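Local coordinates for protein tungsten-containing formylmethanofuran dehydrogenase 2 subunit C (Methanothermobacter wolfeii, PDB 5T5I) that forms subunit C of a tungsten-containing formylmethanofuran dehydrogenase, which probably reduces carbon dioxide to formylmethanofuran in methanogenesis, at residues K212-F218 with C264-I268. Numbering follows the deposited sequence.
Sequences KGMMQEF and CNGHI
Asn-265 pairs its side-chain amide with the backbone of 212-218 at Gly-213 O and Met-215 N, much as a peptide group would. Its OD1 accepts the N-H of Met-215 at 2.8 Å, in the carbonyl plane and on a lone pair, with an almost straight angle of 176°. The other end, ND2, donates to Gly-213 O at 2.9 Å, with the acceptor close to the amide plane. Because ND2 also bonds Ala-261 O, at the end of strand 256-261, the flat group is gripped by three bonds, and its rotation is fixed.

Beyond the amide lies the tightly packed part. Ile-268 places CG2 3.6 Å from Phe-218 CD2, approaching the ring obliquely, while its CD1 branch sits 3.5 Å from Met-215 O. Met-215, bent at its last torsion (chi3 -57°), swings CE over a face of the Phe-218 ring near the rim and within 3.8 Å of Ile-268 CG2. Phe-222 and Phe-245 extend this apolar cluster.

The solvent side is more polar, held by bent and weak bonds rather than by apolar packing. The exposed His-267 donates from NE2 to Met-215 O at 2.8 Å, in the carbonyl plane but bent to 136°, and offers only a weak second bond to Gln-216 O. The extended Met-214 side chain crosses that of His-267 at about a right angle, CE lying oblique to the ring, 3.3 Å from CE1.

Backbone hydrogen bonds of Met-214 and Gln-216 with Val-196 tie the first segment to strand 196-198. The whole arrangement, in which the loop after strand 256-261 folds against the one leaving strand 208-211, the last of the parallel run, is consistent with the C-terminal end of a parallel beta-helix.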
ATOM      1  N   LYS C 212      32.013   5.796  -5.655  1.00 24.30           N
ATOM      2  CA  LYS C 212      32.250   4.482  -6.278  1.00 25.16           C
ATOM      3  C   LYS C 212      31.343   3.390  -5.694  1.00 29.76           C
ATOM      4  O   LYS C 212      31.102   2.382  -6.351  1.00 28.49           O
ATOM      5  CB  LYS C 212      33.707   4.050  -6.150  1.00 27.57           C
ATOM      6  CG  LYS C 212      34.709   5.034  -6.719  1.00 31.05           C
ATOM      7  CD  LYS C 212      36.100   4.396  -6.718  1.00 36.74           C
ATOM      8  CE  LYS C 212      37.164   5.260  -7.323  1.00 42.48           C
ATOM      9  NZ  LYS C 212      38.517   4.615  -7.253  1.00 43.13           N
ATOM     10  N   GLY C 213      30.875   3.586  -4.464  1.00 27.82           N
ATOM     11  CA  GLY C 213      29.948   2.664  -3.817  1.00 28.35           C
ATOM     12  C   GLY C 213      28.509   3.106  -4.026  1.00 32.51           C
ATOM     13  O   GLY C 213      28.179   3.773  -5.019  1.00 30.95           O
ATOM     14  N   MET C 214      27.642   2.713  -3.098  1.00 30.42           N
ATOM     15  CA  MET C 214      26.213   2.996  -3.168  1.00 30.15           C
ATOM     16  C   MET C 214      25.826   4.263  -2.418  1.00 31.64           C
ATOM     17  O   MET C 214      26.207   4.424  -1.259  1.00 30.98           O
ATOM     18  CB  MET C 214      25.436   1.803  -2.565  1.00 33.89           C
ATOM     19  CG  MET C 214      23.931   1.993  -2.526  1.00 39.14           C
ATOM     20  SD  MET C 214      23.073   0.504  -1.974  1.00 46.01           S
ATOM     21  CE  MET C 214      21.434   0.883  -2.467  1.00 43.56           C
ATOM     22  N   MET C 215      24.991   5.111  -3.044  1.00 26.61           N
ATOM     23  CA  MET C 215      24.362   6.263  -2.375  1.00 26.54           C
ATOM     24  C   MET C 215      22.969   5.721  -2.004  1.00 30.68           C
ATOM     25  O   MET C 215      22.207   5.378  -2.909  1.00 30.55           O
ATOM     26  CB  MET C 215      24.211   7.488  -3.297  1.00 28.60           C
ATOM     27  CG  MET C 215      25.517   8.083  -3.740  1.00 31.01           C
ATOM     28  SD  MET C 215      25.351   9.754  -4.399  1.00 32.76           S
ATOM     29  CE  MET C 215      24.209   9.502  -5.684  1.00 30.66           C
ATOM     30  N   GLN C 216      22.654   5.557  -0.709  1.00 27.42           N
ATOM     31  CA  GLN C 216      21.335   5.018  -0.329  1.00 26.98           C
ATOM     32  C   GLN C 216      20.186   5.936  -0.791  1.00 28.35           C
ATOM     33  O   GLN C 216      19.155   5.439  -1.244  1.00 28.31           O
ATOM     34  CB  GLN C 216      21.217   4.782   1.188  1.00 27.93           C
ATOM     35  CG  GLN C 216      22.132   3.699   1.756  1.00 44.09           C
ATOM     36  CD  GLN C 216      21.910   3.500   3.247  1.00 66.29           C
ATOM     37  OE1 GLN C 216      20.791   3.602   3.759  1.00 63.14           O
ATOM     38  NE2 GLN C 216      22.960   3.174   3.985  1.00 59.85           N
ATOM     39  N   GLU C 217      20.384   7.267  -0.660  1.00 23.41           N
ATOM     40  CA  GLU C 217      19.421   8.307  -1.031  1.00 23.37           C
ATOM     41  C   GLU C 217      20.145   9.460  -1.707  1.00 26.03           C
ATOM     42  O   GLU C 217      21.309   9.701  -1.415  1.00 26.47           O
ATOM     43  CB  GLU C 217      18.737   8.866   0.214  1.00 24.26           C
ATOM     44  CG  GLU C 217      17.956   7.849   1.028  1.00 30.00           C
ATOM     45  CD  GLU C 217      17.542   8.418   2.372  1.00 49.83           C
ATOM     46  OE1 GLU C 217      16.761   9.396   2.386  1.00 37.07           O
ATOM     47  OE2 GLU C 217      18.093   7.973   3.403  1.00 42.15           O
ATOM     48  N   PHE C 218      19.453  10.171  -2.598  1.00 21.78           N
ATOM     49  CA  PHE C 218      20.019  11.321  -3.298  1.00 21.11           C
ATOM     50  C   PHE C 218      19.020  12.502  -3.246  1.00 25.55           C
ATOM     51  O   PHE C 218      18.161  12.506  -2.364  1.00 27.11           O
ATOM     52  CB  PHE C 218      20.502  10.918  -4.703  1.00 21.74           C
ATOM     53  CG  PHE C 218      21.403  11.890  -5.449  1.00 22.18           C
ATOM     54  CD1 PHE C 218      22.431  12.564  -4.794  1.00 22.83           C
ATOM     55  CD2 PHE C 218      21.185  12.170  -6.791  1.00 24.70           C
ATOM     56  CE1 PHE C 218      23.232  13.478  -5.475  1.00 24.00           C
ATOM     57  CE2 PHE C 218      21.991  13.086  -7.469  1.00 25.72           C
ATOM     58  CZ  PHE C 218      23.024  13.714  -6.814  1.00 24.44           C
ATOM     59  N   CYS C 264      25.874  -0.020  -8.564  1.00 42.51           N
ATOM     60  CA  CYS C 264      25.120  -0.019  -7.302  1.00 44.46           C
ATOM     61  C   CYS C 264      24.235   1.217  -7.097  1.00 43.44           C
ATOM     62  O   CYS C 264      23.753   1.411  -5.983  1.00 43.20           O
ATOM     63  CB  CYS C 264      26.076  -0.231  -6.130  1.00 46.87           C
ATOM     64  SG  CYS C 264      27.678   0.586  -6.327  1.00 51.76           S
ATOM     65  N   ASN C 265      23.948   2.009  -8.164  1.00 36.40           N
ATOM     66  CA  ASN C 265      23.110   3.214  -8.048  1.00 33.37           C
ATOM     67  C   ASN C 265      21.970   3.296  -9.073  1.00 34.77           C
ATOM     68  O   ASN C 265      21.481   4.391  -9.356  1.00 31.93           O
ATOM     69  CB  ASN C 265      23.993   4.460  -8.107  1.00 28.31           C
ATOM     70  CG  ASN C 265      24.865   4.566  -6.885  1.00 37.84           C
ATOM     71  OD1 ASN C 265      24.372   4.782  -5.771  1.00 32.41           O
ATOM     72  ND2 ASN C 265      26.155   4.341  -7.036  1.00 25.74           N
ATOM     73  N   GLY C 266      21.491   2.150  -9.552  1.00 31.77           N
ATOM     74  CA  GLY C 266      20.369   2.101 -10.485  1.00 32.52           C
ATOM     75  C   GLY C 266      19.107   2.731  -9.919  1.00 36.51           C
ATOM     76  O   GLY C 266      18.342   3.343 -10.661  1.00 36.32           O
ATOM     77  N   HIS C 267      18.908   2.625  -8.594  1.00 32.30           N
ATOM     78  CA  HIS C 267      17.759   3.213  -7.898  1.00 32.60           C
ATOM     79  C   HIS C 267      17.810   4.765  -7.823  1.00 37.87           C
ATOM     80  O   HIS C 267      16.771   5.381  -7.595  1.00 37.62           O
ATOM     81  CB  HIS C 267      17.640   2.611  -6.486  1.00 33.19           C
ATOM     82  CG  HIS C 267      18.778   2.986  -5.593  1.00 35.46           C
ATOM     83  ND1 HIS C 267      20.048   2.472  -5.801  1.00 36.95           N
ATOM     84  CD2 HIS C 267      18.821   3.851  -4.554  1.00 35.35           C
ATOM     85  CE1 HIS C 267      20.818   3.041  -4.888  1.00 35.05           C
ATOM     86  NE2 HIS C 267      20.121   3.869  -4.108  1.00 34.71           N
ATOM     87  N   ILE C 268      19.010   5.378  -7.989  1.00 34.63           N
ATOM     88  CA  ILE C 268      19.240   6.837  -7.966  1.00 35.71           C
ATOM     89  C   ILE C 268      18.957   7.467  -9.338  1.00 42.91           C
ATOM     90  O   ILE C 268      18.586   8.644  -9.387  1.00 42.06           O
ATOM     91  CB  ILE C 268      20.709   7.137  -7.488  1.00 38.99           C
ATOM     92  CG1 ILE C 268      20.963   6.589  -6.069  1.00 38.92           C
ATOM     93  CG2 ILE C 268      21.072   8.617  -7.555  1.00 40.68           C
ATOM     94  CD1 ILE C 268      19.951   7.024  -4.991  1.00 41.03           C
TER